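Side-chain contacts in amphinase-2 (Rana pipiens, PDB 2P7S), which cleaves RNA endonucleolytically as a cytotoxic secreted ribonuclease of the pancreatic family, acting on poly(U), poly(C) and dinucleotides such as CpA and UpA: residues T99-N103 / Y104-F108; E9-T13 / K14-S18. All coordinates share one frame; numbering follows the deposited sequence.

Contact 1 is the turn end of the hairpin formed by strands 86-101 and 104-111, and contact 2 is the C-terminal part of helix 6-15 with the first residues beyond it. Their centres lie about 12 Å apart, and the helix rests on the hairpin: Phe11 CE1 is 3.7 Å from Phe108 N and Phe11 CB 3.7 Å from Pro105 O. Each contact supplies one of the two histidines assigned to catalysis by similarity, His107 as proton donor and His15 as proton acceptor, with the nearest atoms of their side chains about 6 Å apart. An acetate ion, probably from the crystallisation liquor, bridges them through hydrogen bonds from both rings and from Phe108 N.

Contact 1. Residues T99-N103 / Y104-F108; sequences TCRDN and YPVHF. With ACT (acetate ion), chain D.
Over one face of the Tyr104 ring lies ND2 of the Asn103 amide, 3.7 Å from Tyr104 CE1, with the two planes turned 56° apart. The Arg101 guanidinium comes to the same ring obliquely, its NH2 3.5 Å from Tyr104 CD1; the two side chains run alongside each other in the same direction. The His107 ring is met at its edge, in plane, by an acetate oxygen; Thr99 OG1, hydrogen-bonded to Asn67 OD1, merely packs near its plane. These groups sit on an antiparallel hairpin closed by a type II' turn from Arg101 to Tyr104, a pair joined both ways by backbone hydrogen bonds. Farther along, Val106 and His107 both face Thr99 in a classic beta bulge: Thr99 O takes Val106 N at 2.9 Å in a nearly straight bond, but His107 N only weakly at 3.4 Å. Val106 puts CG1 against Arg101 CB, 3.5 Å away. The Arg101 chain starts away from its own N (chi1 -169°) and then folds back at chi2 and chi3, which sets the guanidinium beside Tyr104. There NH1 makes a salt bridge to Asp102 OD2, on the lone pair facing away from the other carboxylate oxygen, and NH2 makes a second one to Asp5. Behind the strands, Cys100 is tied to Cys59 by a disulfide, and Pro105 packs on Trp8 of helix 6-15. With CG swung away from its backbone N (chi1 -176°), His107 offers ND1 to acetate O at 2.9 Å, and Phe108 N gives its hydrogen to acetate OXT at the same distance. Paired ring and backbone N-H donors thus grip both oxygens of one small anion beside the presumed proton donor, a setting consistent with a site that receives the phosphate of RNA.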
# COMPACT_ATOMS: atom_id res chain seq x y z
N THR A 99 8.59 4.98 -2.31
CA THR A 99 9.52 6.08 -2.08
C THR A 99 9.90 5.93 -0.62
O THR A 99 9.03 5.72 0.23
CB THR A 99 8.87 7.46 -2.26
OG1 THR A 99 8.28 7.56 -3.56
CG2 THR A 99 9.92 8.56 -2.11
N CYS A 100 11.19 6.01 -0.34
CA CYS A 100 11.70 5.90 1.01
C CYS A 100 12.19 7.27 1.46
O CYS A 100 12.61 8.08 0.63
CB CYS A 100 12.90 4.96 1.08
SG CYS A 100 12.64 3.21 0.67
N ARG A 101 12.13 7.51 2.76
CA ARG A 101 12.66 8.73 3.36
C ARG A 101 13.62 8.04 4.31
O ARG A 101 13.24 7.63 5.40
CB ARG A 101 11.59 9.49 4.14
CG ARG A 101 12.01 10.91 4.56
CD ARG A 101 13.01 10.89 5.70
NE ARG A 101 12.40 10.44 6.95
CZ ARG A 101 13.08 10.16 8.06
NH1 ARG A 101 14.40 10.29 8.09
NH2 ARG A 101 12.43 9.75 9.15
N ASP A 102 14.86 7.86 3.85
CA ASP A 102 15.86 7.14 4.62
C ASP A 102 15.34 5.72 4.87
O ASP A 102 15.06 4.99 3.91
CB ASP A 102 16.16 7.87 5.94
CG ASP A 102 16.84 9.22 5.73
OD1 ASP A 102 17.87 9.26 5.02
OD2 ASP A 102 16.36 10.23 6.28
N ASN A 103 15.18 5.32 6.13
CA ASN A 103 14.73 3.96 6.44
C ASN A 103 13.21 3.75 6.51
O ASN A 103 12.75 2.64 6.82
CB ASN A 103 15.37 3.49 7.75
CG ASN A 103 15.00 4.38 8.94
OD1 ASN A 103 14.98 5.61 8.84
ND2 ASN A 103 14.73 3.75 10.08
N TYR A 104 12.43 4.78 6.19
CA TYR A 104 10.97 4.68 6.25
C TYR A 104 10.20 4.77 4.92
O TYR A 104 10.41 5.68 4.13
CB TYR A 104 10.41 5.77 7.16
CG TYR A 104 10.70 5.59 8.62
CD1 TYR A 104 11.69 6.33 9.26
CD2 TYR A 104 9.99 4.65 9.37
CE1 TYR A 104 11.97 6.14 10.62
CE2 TYR A 104 10.26 4.46 10.72
CZ TYR A 104 11.25 5.20 11.33
OH TYR A 104 11.51 4.98 12.66
N PRO A 105 9.30 3.80 4.67
CA PRO A 105 8.52 3.87 3.42
C PRO A 105 7.58 5.07 3.61
O PRO A 105 6.97 5.21 4.67
CB PRO A 105 7.75 2.56 3.42
CG PRO A 105 8.68 1.62 4.14
CD PRO A 105 9.19 2.47 5.29
N VAL A 106 7.48 5.95 2.62
CA VAL A 106 6.60 7.10 2.75
C VAL A 106 5.57 7.24 1.63
O VAL A 106 4.58 7.94 1.79
CB VAL A 106 7.40 8.43 2.87
CG1 VAL A 106 8.32 8.37 4.09
CG2 VAL A 106 8.23 8.69 1.62
N HIS A 107 5.79 6.57 0.51
CA HIS A 107 4.83 6.70 -0.59
C HIS A 107 4.81 5.46 -1.47
O HIS A 107 5.85 4.89 -1.78
CB HIS A 107 5.18 7.93 -1.44
CG HIS A 107 4.20 8.21 -2.54
ND1 HIS A 107 2.90 8.60 -2.31
CD2 HIS A 107 4.33 8.14 -3.89
CE1 HIS A 107 2.27 8.76 -3.46
NE2 HIS A 107 3.12 8.49 -4.44
N PHE A 108 3.61 5.05 -1.87
CA PHE A 108 3.49 3.89 -2.75
C PHE A 108 3.47 4.41 -4.18
O PHE A 108 2.58 5.18 -4.55
CB PHE A 108 2.21 3.11 -2.45
CG PHE A 108 2.09 1.84 -3.23
CD1 PHE A 108 1.59 1.85 -4.53
CD2 PHE A 108 2.51 0.64 -2.69
CE1 PHE A 108 1.50 0.67 -5.27
CE2 PHE A 108 2.44 -0.55 -3.42
CZ PHE A 108 1.93 -0.53 -4.71
C ACT D . 1.26 7.42 0.31
O ACT D . 1.19 8.64 0.03
OXT ACT D . 1.45 6.40 -0.50
CH3 ACT D . 1.12 7.07 1.78

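Contact 2. Residues E9-T13 / K14-S18; sequences EKFKT and KHITS. With ACT (acetate ion), chain D.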
# COMPACT_ATOMS: atom_id res chain seq x y z
N GLU A 9 3.67 6.26 9.44
CA GLU A 9 2.38 5.91 10.03
C GLU A 9 1.27 6.04 8.99
O GLU A 9 0.38 5.19 8.89
CB GLU A 9 2.06 6.80 11.24
CG GLU A 9 2.94 6.55 12.46
CD GLU A 9 2.80 5.13 13.02
OE1 GLU A 9 1.67 4.61 13.05
OE2 GLU A 9 3.83 4.55 13.43
N LYS A 10 1.33 7.11 8.20
CA LYS A 10 0.32 7.34 7.17
C LYS A 10 0.42 6.25 6.10
O LYS A 10 -0.60 5.76 5.61
CB LYS A 10 0.52 8.71 6.52
CG LYS A 10 -0.58 9.08 5.54
CD LYS A 10 -0.27 10.39 4.83
CE LYS A 10 -1.33 10.74 3.81
NZ LYS A 10 -1.00 11.98 3.06
N PHE A 11 1.65 5.86 5.74
CA PHE A 11 1.85 4.82 4.73
C PHE A 11 1.27 3.49 5.21
O PHE A 11 0.59 2.80 4.44
CB PHE A 11 3.35 4.63 4.44
CG PHE A 11 3.63 3.56 3.41
CD1 PHE A 11 3.87 3.89 2.08
CD2 PHE A 11 3.66 2.22 3.78
CE1 PHE A 11 4.13 2.89 1.13
CE2 PHE A 11 3.92 1.22 2.84
CZ PHE A 11 4.16 1.56 1.51
N LYS A 12 1.55 3.12 6.46
CA LYS A 12 1.05 1.86 7.01
C LYS A 12 -0.48 1.83 7.02
O LYS A 12 -1.10 0.83 6.65
CB LYS A 12 1.53 1.65 8.46
CG LYS A 12 2.98 1.22 8.61
CD LYS A 12 3.32 0.90 10.07
CE LYS A 12 3.26 2.14 10.94
NZ LYS A 12 3.52 1.84 12.38
N THR A 13 -1.07 2.94 7.44
CA THR A 13 -2.52 3.05 7.53
C THR A 13 -3.17 2.94 6.15
O THR A 13 -4.13 2.20 5.96
CB THR A 13 -2.94 4.41 8.17
OG1 THR A 13 -2.50 4.44 9.54
CG2 THR A 13 -4.45 4.59 8.13
N LYS A 14 -2.61 3.66 5.19
CA LYS A 14 -3.14 3.67 3.84
C LYS A 14 -2.83 2.44 2.98
O LYS A 14 -3.64 2.06 2.14
CB LYS A 14 -2.65 4.92 3.11
CG LYS A 14 -3.31 5.14 1.76
CD LYS A 14 -2.90 6.46 1.12
CE LYS A 14 -3.71 6.70 -0.15
NZ LYS A 14 -3.29 7.94 -0.85
N HIS A 15 -1.68 1.80 3.20
CA HIS A 15 -1.27 0.68 2.36
C HIS A 15 -1.03 -0.69 2.95
O HIS A 15 -0.94 -1.66 2.20
CB HIS A 15 -0.01 1.06 1.59
CG HIS A 15 -0.20 2.23 0.68
ND1 HIS A 15 -0.96 2.15 -0.46
CD2 HIS A 15 0.25 3.51 0.76
CE1 HIS A 15 -0.97 3.34 -1.05
NE2 HIS A 15 -0.25 4.18 -0.33
N ILE A 16 -0.89 -0.81 4.27
CA ILE A 16 -0.63 -2.12 4.82
C ILE A 16 -1.84 -2.71 5.54
O ILE A 16 -2.48 -2.04 6.36
CB ILE A 16 0.58 -2.10 5.77
CG1 ILE A 16 1.79 -1.49 5.04
CG2 ILE A 16 0.92 -3.52 6.21
CD1 ILE A 16 3.09 -1.54 5.81
N THR A 17 -2.16 -3.95 5.22
CA THR A 17 -3.30 -4.60 5.85
C THR A 17 -2.97 -5.97 6.42
O THR A 17 -2.19 -6.74 5.84
CB THR A 17 -4.49 -4.75 4.86
OG1 THR A 17 -5.60 -5.32 5.57
CG2 THR A 17 -4.13 -5.65 3.69
N SER A 18 -3.57 -6.27 7.57
CA SER A 18 -3.38 -7.56 8.22
C SER A 18 -4.49 -8.52 7.77
O SER A 18 -4.51 -9.69 8.14
CB SER A 18 -3.43 -7.40 9.74
OG SER A 18 -4.69 -6.94 10.18
C ACT D . 1.26 7.42 0.31
O ACT D . 1.19 8.64 0.03
OXT ACT D . 1.45 6.40 -0.50
CH3 ACT D . 1.12 7.07 1.78
O HOH W 1 -4.21 -0.35 5.29
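Phe11 and His15 meet one turn apart near the end of the N-terminal helix of the ribonuclease A fold, where the chain leaves helix 6-15 for the short strand 16-17. On the packed side, His15 lies over one face of the Phe11 ring: CB stands 4.3 Å from the ring centroid, only 16° off its normal, and CD2 is offset toward the rim. The ring planes are oblique, 47° apart. Ile16 adds CG1 at 4.1 Å from Phe11 CE2, while its CD1 touches Lys12 CG. Val55 of helix 52-56, Ile48 of strand 45-49 and Phe108 of strand 104-111 close round the phenyl group. In His15, assigned as proton acceptor by similarity, the hydrogen bond from ND1 to Thr46 O sets the rotation of the ring, and in this crystal NE2 is hydrogen-bonded to OXT of the acetate ion.

The outer side is looser and polar. Lys12, bent at chi3 (-66°), brings NZ back to Glu9 OE2 at 2.9 Å, meeting it from above the carboxylate plane. Lys10 and Lys14 instead run extended in the same direction to share Asp38, each ammonium making a salt bridge to a different carboxylate oxygen; this common counter-ion probably offsets the like charges of Lys10 NZ and Lys14 NZ, 6.1 Å apart. Thr13 returns its hydroxyl to the helix, so Glu9 O receives Thr13 N and Thr13 OG1 from opposite faces of its plane. Ile16 N still reaches Lys12 O, but Ile16 is the first residue to leave helical backbone angles, and one water donates to both Thr13 O and Ile16 O, 2.6 Å from each.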